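PDB 6CHJ: diacylglycerol O-acyltransferase, which probably transfers the acyl group of an acyl-CoA to diacylglycerol, giving triacylglycerol and CoA, as a wax ester synthase/diacylglycerol acyltransferase of the long-chain O-acyltransferase family. Local coordinates for residues 270-281 against 432-442; 258-268 against 326-334. All coordinates share one frame; numbering follows the deposited sequence.

Contact 1. Residues 270-281 against 432-442; sequences CAAALRTYLMNQ and LPSLQRMLDYL
Ala273 marks the tight end of this helix-helix crossing: its CB lies 3.4 Å from Met438 CE, and its CA lies 3.6 Å from Tyr441 CB. With no more than a methyl on Ala273, the backbones come close, the Ala273 and Tyr441 CA atoms lying 4.4 Å apart, and the helix axes pass 8.0 Å apart at 127°. Leu442 CD2 closes in on the same CB, while Met412 and Leu425 of strands 410-417 and 420-428 also touch Met438. Tyr441 enters as a knob among Ala273, Thr276, Tyr277 and Asn280, and Thr276 CG2 makes a CH-pi contact over the face of the Tyr441 ring, 3.8 Å from the centroid.

Tyr277, its CG anti to the backbone N (chi1 179°), carries its ring across Met438, whose SD makes an oblique Met-aromatic contact, toward Leu432 and Pro433. Its OH then donates to Pro433 O at 2.7 Å, from above the carbonyl plane.

Packing thins toward the solvent side. There Asn280 only approaches the Tyr441 hydroxyl, its amide turned back to Thr276 O, and Gln281 brushes Pro433 CG. A water links Thr276 OG1 with Tyr441 O. The chemistry is thus mainly apolar, and the one direct hydrogen bond between the segments, from Tyr277 OH, probably helps to set how the turn at Pro433 lies against helix 262-280.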
loop_
_atom_site.group_PDB
_atom_site.type_symbol
_atom_site.label_atom_id
_atom_site.label_comp_id
_atom_site.label_asym_id
_atom_site.label_seq_id
_atom_site.Cartn_x
_atom_site.Cartn_y
_atom_site.Cartn_z
ATOM N N CYS B 270 -25.552 -12.939 10.189
ATOM C CA CYS B 270 -24.270 -12.583 10.806
ATOM C C CYS B 270 -24.043 -13.352 12.107
ATOM O O CYS B 270 -22.959 -13.910 12.320
ATOM C CB CYS B 270 -24.181 -11.072 11.048
ATOM S SG CYS B 270 -24.304 -10.035 9.525
ATOM N N ALA B 271 -25.049 -13.391 12.994
ATOM C CA ALA B 271 -24.933 -14.187 14.224
ATOM C C ALA B 271 -24.566 -15.645 13.934
ATOM O O ALA B 271 -23.661 -16.204 14.564
ATOM C CB ALA B 271 -26.238 -14.130 15.016
ATOM N N ALA B 272 -25.265 -16.282 12.988
ATOM C CA ALA B 272 -24.954 -17.673 12.647
ATOM C C ALA B 272 -23.527 -17.802 12.121
ATOM O O ALA B 272 -22.741 -18.614 12.629
ATOM C CB ALA B 272 -25.956 -18.216 11.618
ATOM N N ALA B 273 -23.167 -16.988 11.118
ATOM C CA ALA B 273 -21.817 -17.046 10.554
ATOM C C ALA B 273 -20.758 -16.852 11.631
ATOM O O ALA B 273 -19.763 -17.590 11.676
ATOM C CB ALA B 273 -21.651 -16.008 9.439
ATOM N N LEU B 274 -20.956 -15.865 12.514
ATOM C CA LEU B 274 -19.970 -15.619 13.561
ATOM C C LEU B 274 -19.865 -16.812 14.489
ATOM O O LEU B 274 -18.769 -17.164 14.946
ATOM C CB LEU B 274 -20.342 -14.370 14.361
ATOM C CG LEU B 274 -19.990 -13.007 13.766
ATOM C CD1 LEU B 274 -20.758 -11.920 14.484
ATOM C CD2 LEU B 274 -18.465 -12.749 13.817
ATOM N N ARG B 275 -21.010 -17.435 14.787
ATOM C CA ARG B 275 -21.038 -18.605 15.650
ATOM C C ARG B 275 -20.253 -19.748 15.023
ATOM O O ARG B 275 -19.353 -20.315 15.654
ATOM C CB ARG B 275 -22.495 -19.002 15.922
ATOM C CG ARG B 275 -22.663 -20.224 16.799
ATOM C CD ARG B 275 -24.131 -20.585 16.966
ATOM N NE ARG B 275 -24.271 -22.006 17.245
ATOM C CZ ARG B 275 -24.062 -22.566 18.433
ATOM N NH1 ARG B 275 -23.750 -21.816 19.479
ATOM N NH2 ARG B 275 -24.186 -23.883 18.579
ATOM N N THR B 276 -20.564 -20.083 13.770
ATOM C CA THR B 276 -19.840 -21.157 13.100
ATOM C C THR B 276 -18.349 -20.862 13.042
ATOM O O THR B 276 -17.520 -21.750 13.296
ATOM C CB THR B 276 -20.386 -21.366 11.685
ATOM O OG1 THR B 276 -21.817 -21.314 11.700
ATOM C CG2 THR B 276 -19.941 -22.729 11.135
ATOM N N TYR B 277 -17.984 -19.610 12.718
ATOM C CA TYR B 277 -16.571 -19.279 12.575
ATOM C C TYR B 277 -15.817 -19.478 13.889
ATOM O O TYR B 277 -14.709 -20.033 13.900
ATOM C CB TYR B 277 -16.401 -17.849 12.057
ATOM C CG TYR B 277 -14.944 -17.485 11.930
ATOM C CD1 TYR B 277 -14.251 -17.723 10.744
ATOM C CD2 TYR B 277 -14.242 -16.953 13.005
ATOM C CE1 TYR B 277 -12.903 -17.415 10.620
ATOM C CE2 TYR B 277 -12.887 -16.650 12.895
ATOM C CZ TYR B 277 -12.230 -16.881 11.702
ATOM O OH TYR B 277 -10.897 -16.588 11.593
ATOM N N LEU B 278 -16.397 -19.042 15.013
ATOM C CA LEU B 278 -15.673 -19.125 16.276
ATOM C C LEU B 278 -15.663 -20.540 16.836
ATOM O O LEU B 278 -14.692 -20.946 17.486
ATOM C CB LEU B 278 -16.276 -18.152 17.289
ATOM C CG LEU B 278 -16.022 -16.681 16.957
ATOM C CD1 LEU B 278 -16.978 -15.765 17.719
ATOM C CD2 LEU B 278 -14.586 -16.333 17.254
ATOM N N MET B 279 -16.722 -21.310 16.605
ATOM C CA MET B 279 -16.653 -22.723 16.950
ATOM C C MET B 279 -15.542 -23.396 16.168
ATOM O O MET B 279 -14.642 -24.018 16.750
ATOM C CB MET B 279 -17.992 -23.401 16.688
ATOM C CG MET B 279 -19.072 -22.950 17.648
ATOM S SD MET B 279 -20.566 -23.915 17.449
ATOM C CE MET B 279 -21.168 -23.325 15.865
ATOM N N ASN B 280 -15.552 -23.214 14.838
ATOM C CA ASN B 280 -14.515 -23.788 13.996
ATOM C C ASN B 280 -13.113 -23.422 14.472
ATOM O O ASN B 280 -12.180 -24.206 14.282
ATOM C CB ASN B 280 -14.735 -23.352 12.552
ATOM C CG ASN B 280 -15.664 -24.291 11.792
ATOM O OD1 ASN B 280 -15.208 -25.155 11.050
ATOM N ND2 ASN B 280 -16.967 -24.118 11.966
ATOM N N GLN B 281 -12.935 -22.257 15.105
ATOM C CA GLN B 281 -11.640 -21.908 15.698
ATOM C C GLN B 281 -11.487 -22.394 17.130
ATOM O O GLN B 281 -10.466 -22.097 17.761
ATOM C CB GLN B 281 -11.416 -20.388 15.673
ATOM C CG GLN B 281 -11.127 -19.828 14.294
ATOM C CD GLN B 281 -9.667 -19.976 13.921
ATOM O OE1 GLN B 281 -8.777 -19.446 14.598
ATOM N NE2 GLN B 281 -9.408 -20.702 12.841
ATOM N N LEU B 432 -7.799 -13.255 12.049
ATOM C CA LEU B 432 -8.994 -13.926 11.543
ATOM C C LEU B 432 -8.632 -14.828 10.369
ATOM O O LEU B 432 -9.019 -14.561 9.222
ATOM C CB LEU B 432 -10.064 -12.910 11.153
ATOM C CG LEU B 432 -10.679 -12.277 12.400
ATOM C CD1 LEU B 432 -11.690 -11.213 12.047
ATOM C CD2 LEU B 432 -11.308 -13.369 13.243
ATOM N N PRO B 433 -7.915 -15.926 10.630
ATOM C CA PRO B 433 -7.553 -16.847 9.549
ATOM C C PRO B 433 -8.778 -17.433 8.862
ATOM O O PRO B 433 -9.737 -17.849 9.515
ATOM C CB PRO B 433 -6.750 -17.932 10.274
ATOM C CG PRO B 433 -7.226 -17.869 11.696
ATOM C CD PRO B 433 -7.427 -16.411 11.935
ATOM N N SER B 434 -8.730 -17.447 7.524
ATOM C CA SER B 434 -9.718 -18.116 6.673
ATOM C C SER B 434 -11.052 -17.375 6.678
ATOM O O SER B 434 -12.116 -17.980 6.589
ATOM C CB SER B 434 -9.897 -19.581 7.073
ATOM O OG SER B 434 -8.659 -20.263 6.972
ATOM N N LEU B 435 -10.980 -16.049 6.727
ATOM C CA LEU B 435 -12.165 -15.224 6.896
ATOM C C LEU B 435 -13.152 -15.402 5.751
ATOM O O LEU B 435 -14.353 -15.158 5.934
ATOM C CB LEU B 435 -11.729 -13.757 7.024
ATOM C CG LEU B 435 -12.718 -12.604 7.204
ATOM C CD1 LEU B 435 -12.028 -11.441 7.914
ATOM C CD2 LEU B 435 -13.195 -12.127 5.863
ATOM N N GLN B 436 -12.674 -15.810 4.565
ATOM C CA GLN B 436 -13.578 -16.005 3.433
ATOM C C GLN B 436 -14.599 -17.101 3.726
ATOM O O GLN B 436 -15.692 -17.108 3.147
ATOM C CB GLN B 436 -12.783 -16.332 2.154
ATOM C CG GLN B 436 -12.874 -15.229 1.063
ATOM C CD GLN B 436 -12.179 -15.587 -0.286
ATOM O OE1 GLN B 436 -10.949 -15.501 -0.409
ATOM N NE2 GLN B 436 -12.977 -15.964 -1.299
ATOM N N ARG B 437 -14.275 -18.023 4.630
ATOM C CA ARG B 437 -15.213 -19.094 4.922
ATOM C C ARG B 437 -16.493 -18.568 5.554
ATOM O O ARG B 437 -17.523 -19.254 5.507
ATOM C CB ARG B 437 -14.551 -20.131 5.820
ATOM C CG ARG B 437 -14.211 -21.399 5.094
ATOM C CD ARG B 437 -13.349 -22.290 5.938
ATOM N NE ARG B 437 -12.013 -22.388 5.365
ATOM C CZ ARG B 437 -10.957 -22.894 5.996
ATOM N NH1 ARG B 437 -11.076 -23.357 7.239
ATOM N NH2 ARG B 437 -9.778 -22.935 5.374
ATOM N N MET B 438 -16.463 -17.352 6.110
ATOM C CA MET B 438 -17.673 -16.770 6.679
ATOM C C MET B 438 -18.753 -16.521 5.635
ATOM O O MET B 438 -19.925 -16.383 6.008
ATOM C CB MET B 438 -17.344 -15.470 7.416
ATOM C CG MET B 438 -16.881 -15.722 8.837
ATOM S SD MET B 438 -17.017 -14.252 9.839
ATOM C CE MET B 438 -18.784 -14.186 10.013
ATOM N N LEU B 439 -18.390 -16.439 4.354
ATOM C CA LEU B 439 -19.391 -16.379 3.288
ATOM C C LEU B 439 -20.226 -17.656 3.245
ATOM O O LEU B 439 -21.452 -17.606 3.111
ATOM C CB LEU B 439 -18.709 -16.150 1.938
ATOM C CG LEU B 439 -17.951 -14.838 1.780
ATOM C CD1 LEU B 439 -17.473 -14.657 0.335
ATOM C CD2 LEU B 439 -18.848 -13.684 2.233
ATOM N N ASP B 440 -19.574 -18.814 3.339
ATOM C CA ASP B 440 -20.321 -20.061 3.403
ATOM C C ASP B 440 -21.085 -20.166 4.711
ATOM O O ASP B 440 -22.188 -20.718 4.734
ATOM C CB ASP B 440 -19.383 -21.257 3.255
ATOM C CG ASP B 440 -18.461 -21.129 2.068
ATOM O OD1 ASP B 440 -18.963 -21.002 0.928
ATOM O OD2 ASP B 440 -17.230 -21.144 2.282
ATOM N N TYR B 441 -20.538 -19.601 5.793
ATOM C CA TYR B 441 -21.218 -19.666 7.082
ATOM C C TYR B 441 -22.446 -18.764 7.103
ATOM O O TYR B 441 -23.463 -19.111 7.721
ATOM C CB TYR B 441 -20.255 -19.302 8.212
ATOM C CG TYR B 441 -19.023 -20.187 8.302
ATOM C CD1 TYR B 441 -18.979 -21.428 7.666
ATOM C CD2 TYR B 441 -17.904 -19.783 9.038
ATOM C CE1 TYR B 441 -17.862 -22.240 7.752
ATOM C CE2 TYR B 441 -16.778 -20.593 9.128
ATOM C CZ TYR B 441 -16.765 -21.822 8.473
ATOM O OH TYR B 441 -15.654 -22.630 8.544
ATOM N N LEU B 442 -22.383 -17.608 6.435
ATOM C CA LEU B 442 -23.593 -16.805 6.284
ATOM C C LEU B 442 -24.635 -17.566 5.481
ATOM O O LEU B 442 -25.824 -17.571 5.829
ATOM C CB LEU B 442 -23.296 -15.470 5.602
ATOM C CG LEU B 442 -22.456 -14.396 6.290
ATOM C CD1 LEU B 442 -21.796 -13.467 5.237
ATOM C CD2 LEU B 442 -23.273 -13.601 7.296
HETATM O O HOH W 1 -23.308 -20.589 9.837
#

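Contact 2. Residues 258-268 against 326-334; sequences YGTTVNDVVTA and LLKIHHGME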
loop_
_atom_site.group_PDB
_atom_site.type_symbol
_atom_site.label_atom_id
_atom_site.label_comp_id
_atom_site.label_asym_id
_atom_site.label_seq_id
_atom_site.Cartn_x
_atom_site.Cartn_y
_atom_site.Cartn_z
ATOM N N TYR B 258 -41.292 -16.689 9.531
ATOM C CA TYR B 258 -41.037 -16.451 10.945
ATOM C C TYR B 258 -41.665 -15.160 11.448
ATOM O O TYR B 258 -41.504 -14.832 12.626
ATOM C CB TYR B 258 -39.524 -16.409 11.217
ATOM C CG TYR B 258 -38.796 -17.720 10.999
ATOM C CD1 TYR B 258 -38.578 -18.601 12.045
ATOM C CD2 TYR B 258 -38.317 -18.063 9.746
ATOM C CE1 TYR B 258 -37.916 -19.781 11.846
ATOM C CE2 TYR B 258 -37.661 -19.236 9.538
ATOM C CZ TYR B 258 -37.454 -20.091 10.580
ATOM O OH TYR B 258 -36.780 -21.270 10.349
ATOM N N GLY B 259 -42.356 -14.410 10.594
ATOM C CA GLY B 259 -42.881 -13.132 11.040
ATOM C C GLY B 259 -41.813 -12.195 11.561
ATOM O O GLY B 259 -41.998 -11.576 12.615
ATOM N N THR B 260 -40.689 -12.079 10.853
ATOM C CA THR B 260 -39.633 -11.132 11.195
ATOM C C THR B 260 -39.410 -10.177 10.030
ATOM O O THR B 260 -40.037 -10.302 8.977
ATOM C CB THR B 260 -38.321 -11.843 11.540
ATOM O OG1 THR B 260 -37.777 -12.436 10.351
ATOM C CG2 THR B 260 -38.532 -12.907 12.638
ATOM N N THR B 261 -38.511 -9.212 10.240
ATOM C CA THR B 261 -38.148 -8.212 9.242
ATOM C C THR B 261 -36.933 -8.681 8.452
ATOM O O THR B 261 -36.284 -9.671 8.800
ATOM C CB THR B 261 -37.827 -6.871 9.893
ATOM O OG1 THR B 261 -36.528 -6.951 10.484
ATOM C CG2 THR B 261 -38.827 -6.529 10.982
ATOM N N VAL B 262 -36.618 -7.957 7.371
ATOM C CA VAL B 262 -35.395 -8.258 6.628
ATOM C C VAL B 262 -34.169 -7.999 7.497
ATOM O O VAL B 262 -33.273 -8.845 7.598
ATOM C CB VAL B 262 -35.326 -7.460 5.312
ATOM C CG1 VAL B 262 -33.993 -7.735 4.607
ATOM C CG2 VAL B 262 -36.480 -7.854 4.384
ATOM N N ASN B 263 -34.131 -6.843 8.167
ATOM C CA ASN B 263 -33.001 -6.518 9.033
ATOM C C ASN B 263 -32.740 -7.612 10.062
ATOM O O ASN B 263 -31.583 -7.881 10.407
ATOM C CB ASN B 263 -33.232 -5.179 9.734
ATOM C CG ASN B 263 -32.514 -4.035 9.049
ATOM O OD1 ASN B 263 -31.646 -3.384 9.640
ATOM N ND2 ASN B 263 -32.868 -3.782 7.787
ATOM N N ASP B 264 -33.802 -8.245 10.579
ATOM C CA ASP B 264 -33.620 -9.310 11.561
ATOM C C ASP B 264 -32.900 -10.501 10.939
ATOM O O ASP B 264 -31.935 -11.022 11.508
ATOM C CB ASP B 264 -34.970 -9.760 12.134
ATOM C CG ASP B 264 -35.695 -8.655 12.882
ATOM O OD1 ASP B 264 -35.081 -8.016 13.765
ATOM O OD2 ASP B 264 -36.886 -8.426 12.577
ATOM N N VAL B 265 -33.363 -10.956 9.771
ATOM C CA VAL B 265 -32.768 -12.144 9.164
ATOM C C VAL B 265 -31.292 -11.909 8.849
ATOM O O VAL B 265 -30.435 -12.764 9.117
ATOM C CB VAL B 265 -33.552 -12.555 7.904
ATOM C CG1 VAL B 265 -32.820 -13.688 7.177
ATOM C CG2 VAL B 265 -34.983 -12.954 8.260
ATOM N N VAL B 266 -30.969 -10.747 8.285
ATOM C CA VAL B 266 -29.594 -10.470 7.903
ATOM C C VAL B 266 -28.696 -10.373 9.136
ATOM O O VAL B 266 -27.525 -10.789 9.105
ATOM C CB VAL B 266 -29.563 -9.195 7.046
ATOM C CG1 VAL B 266 -28.169 -8.849 6.732
ATOM C CG2 VAL B 266 -30.359 -9.395 5.744
ATOM N N THR B 267 -29.228 -9.859 10.247
ATOM C CA THR B 267 -28.469 -9.860 11.496
ATOM C C THR B 267 -28.292 -11.279 12.018
ATOM O O THR B 267 -27.229 -11.630 12.547
ATOM C CB THR B 267 -29.171 -8.977 12.531
ATOM O OG1 THR B 267 -29.248 -7.632 12.030
ATOM C CG2 THR B 267 -28.399 -8.977 13.857
ATOM N N ALA B 268 -29.330 -12.106 11.868
ATOM C CA ALA B 268 -29.242 -13.520 12.217
ATOM C C ALA B 268 -28.225 -14.247 11.346
ATOM O O ALA B 268 -27.489 -15.114 11.831
ATOM C CB ALA B 268 -30.624 -14.173 12.078
ATOM N N LEU B 326 -32.768 -16.519 15.665
ATOM C CA LEU B 326 -33.396 -15.420 14.942
ATOM C C LEU B 326 -34.385 -14.659 15.829
ATOM O O LEU B 326 -34.342 -13.426 15.896
ATOM C CB LEU B 326 -34.078 -15.949 13.685
ATOM C CG LEU B 326 -35.073 -15.010 13.015
ATOM C CD1 LEU B 326 -34.369 -13.795 12.433
ATOM C CD2 LEU B 326 -35.858 -15.779 11.927
ATOM N N LEU B 327 -35.254 -15.373 16.560
ATOM C CA LEU B 327 -36.315 -14.688 17.305
ATOM C C LEU B 327 -35.793 -13.989 18.559
ATOM O O LEU B 327 -36.228 -12.871 18.866
ATOM C CB LEU B 327 -37.432 -15.664 17.675
ATOM C CG LEU B 327 -38.000 -16.406 16.472
ATOM C CD1 LEU B 327 -38.737 -17.641 16.961
ATOM C CD2 LEU B 327 -38.890 -15.496 15.646
ATOM N N LYS B 328 -34.864 -14.611 19.292
ATOM C CA LYS B 328 -34.212 -13.881 20.376
ATOM C C LYS B 328 -33.489 -12.640 19.855
ATOM O O LYS B 328 -33.424 -11.626 20.560
ATOM C CB LYS B 328 -33.238 -14.786 21.136
ATOM C CG LYS B 328 -33.881 -16.026 21.727
ATOM C CD LYS B 328 -33.249 -16.407 23.055
ATOM C CE LYS B 328 -33.700 -17.793 23.505
ATOM N NZ LYS B 328 -32.805 -18.364 24.560
ATOM N N ILE B 329 -32.946 -12.699 18.630
ATOM C CA ILE B 329 -32.357 -11.509 18.015
ATOM C C ILE B 329 -33.448 -10.502 17.675
ATOM O O ILE B 329 -33.298 -9.296 17.915
ATOM C CB ILE B 329 -31.525 -11.888 16.766
ATOM C CG1 ILE B 329 -30.219 -12.589 17.157
ATOM C CG2 ILE B 329 -31.213 -10.656 15.922
ATOM C CD1 ILE B 329 -29.622 -13.477 16.062
ATOM N N HIS B 330 -34.567 -10.980 17.124
ATOM C CA HIS B 330 -35.630 -10.081 16.686
ATOM C C HIS B 330 -36.193 -9.281 17.860
ATOM O O HIS B 330 -36.224 -8.044 17.825
ATOM C CB HIS B 330 -36.730 -10.886 15.987
ATOM C CG HIS B 330 -38.075 -10.230 16.014
ATOM N ND1 HIS B 330 -39.237 -10.931 16.264
ATOM C CD2 HIS B 330 -38.450 -8.944 15.804
ATOM C CE1 HIS B 330 -40.266 -10.103 16.218
ATOM N NE2 HIS B 330 -39.814 -8.890 15.951
ATOM N N HIS B 331 -36.644 -9.979 18.913
ATOM C CA HIS B 331 -37.189 -9.281 20.071
ATOM C C HIS B 331 -36.120 -8.465 20.776
ATOM O O HIS B 331 -36.409 -7.373 21.284
ATOM C CB HIS B 331 -37.850 -10.278 21.038
ATOM C CG HIS B 331 -39.148 -10.836 20.536
ATOM N ND1 HIS B 331 -39.359 -12.187 20.356
ATOM C CD2 HIS B 331 -40.290 -10.218 20.147
ATOM C CE1 HIS B 331 -40.581 -12.378 19.885
ATOM N NE2 HIS B 331 -41.167 -11.200 19.748
ATOM N N GLY B 332 -34.880 -8.965 20.799
ATOM C CA GLY B 332 -33.824 -8.231 21.464
ATOM C C GLY B 332 -33.559 -6.878 20.830
ATOM O O GLY B 332 -33.226 -5.917 21.527
ATOM N N MET B 333 -33.716 -6.778 19.510
ATOM C CA MET B 333 -33.492 -5.505 18.834
ATOM C C MET B 333 -34.745 -4.638 18.843
ATOM O O MET B 333 -34.654 -3.415 19.008
ATOM C CB MET B 333 -33.007 -5.742 17.393
ATOM C CG MET B 333 -31.651 -6.411 17.326
ATOM S SD MET B 333 -30.808 -6.249 15.751
ATOM C CE MET B 333 -31.878 -7.226 14.681
ATOM N N GLU B 334 -35.906 -5.267 18.657
ATOM C CA GLU B 334 -37.183 -4.583 18.844
ATOM C C GLU B 334 -37.222 -3.837 20.176
ATOM O O GLU B 334 -37.516 -2.636 20.229
ATOM C CB GLU B 334 -38.311 -5.615 18.767
ATOM C CG GLU B 334 -39.725 -5.083 18.789
ATOM C CD GLU B 334 -40.729 -6.182 18.438
ATOM O OE1 GLU B 334 -41.272 -6.837 19.369
ATOM O OE2 GLU B 334 -40.948 -6.414 17.223
#
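Leu326 splits its two methyl groups between helix 262-280 (CD1) and Tyr258 before the turn (CD2). With CG anti to the backbone N (chi1 165°), the side chain sits as a knob among Tyr258, Asp264, Val265 and Ala268. CD2 lies over one face of the Tyr258 ring, offset toward the rim, in a CH-pi contact 4.0 Å from the centroid; CD1 reaches Ala268 CB at 3.8 Å. The hydroxyl of Tyr258 is hydrogen-bonded to Leu449 O of helix 437-453. Thr260 and Leu326 meet tip to tip through CG2 and CD2, and Leu327 crosses Thr260 at about a right angle.

Between these parts the chain turns from one helix into the next. Gly259, with positive phi, ends helix 248-258 in a Schellman motif, and Thr261 caps helix 262-280 through a capping box with Asp264: Asp264 N donates to Thr261 OG1, while Thr261 N and Thr261 OG1 both donate to Asp264 OD2. The backbone donor uses the anti lone pair of OD2, and the hydroxyl, at 2.6 Å from OD2, comes from above the carboxylate plane.

The carboxylate so fixed faces helix 322-338. Its plane is turned 59° from the His330 ring, whose CD2 is 3.6 Å from Asp264 OD2, while His330 NE2 bonds instead to Glu334 OE2. Met333 slides past Asp264 in the opposite direction, bringing CE to 3.4 Å from Asp264 OD1. An alanine in place of Asp264 is likely to leave Thr261 N and OG1 without their shared acceptor, and to open a gap beside His330 and Met333. Further along, the bent end of Met333 meets Thr267 tip to tip, and Ile329 lays CG2 against Thr267 CG2, 3.9 Å away, and CD1 against Ala268.

Overall arrangement
Helix 262-280 is common to both contacts: contact 2 uses its N-terminal part and the turn before it, contact 1 its C-terminal part. Their centres lie about 19 Å apart, and the two meet where Ala271 CB touches Ile329 CD1 at 3.6 Å. Along the chain the segments alternate, in the order 258-268, 270-281, 326-334, 432-442. Helix 437-453 also joins them, since its early turns lie in contact 1 and its later turns reach Tyr258, Val265 and Leu326 of contact 2. The shared helix therefore packs against two helices from the C-terminal family region, tying together parts of the polypeptide far apart in sequence, beside the mixed sheet that includes strands 410-417 and 420-428.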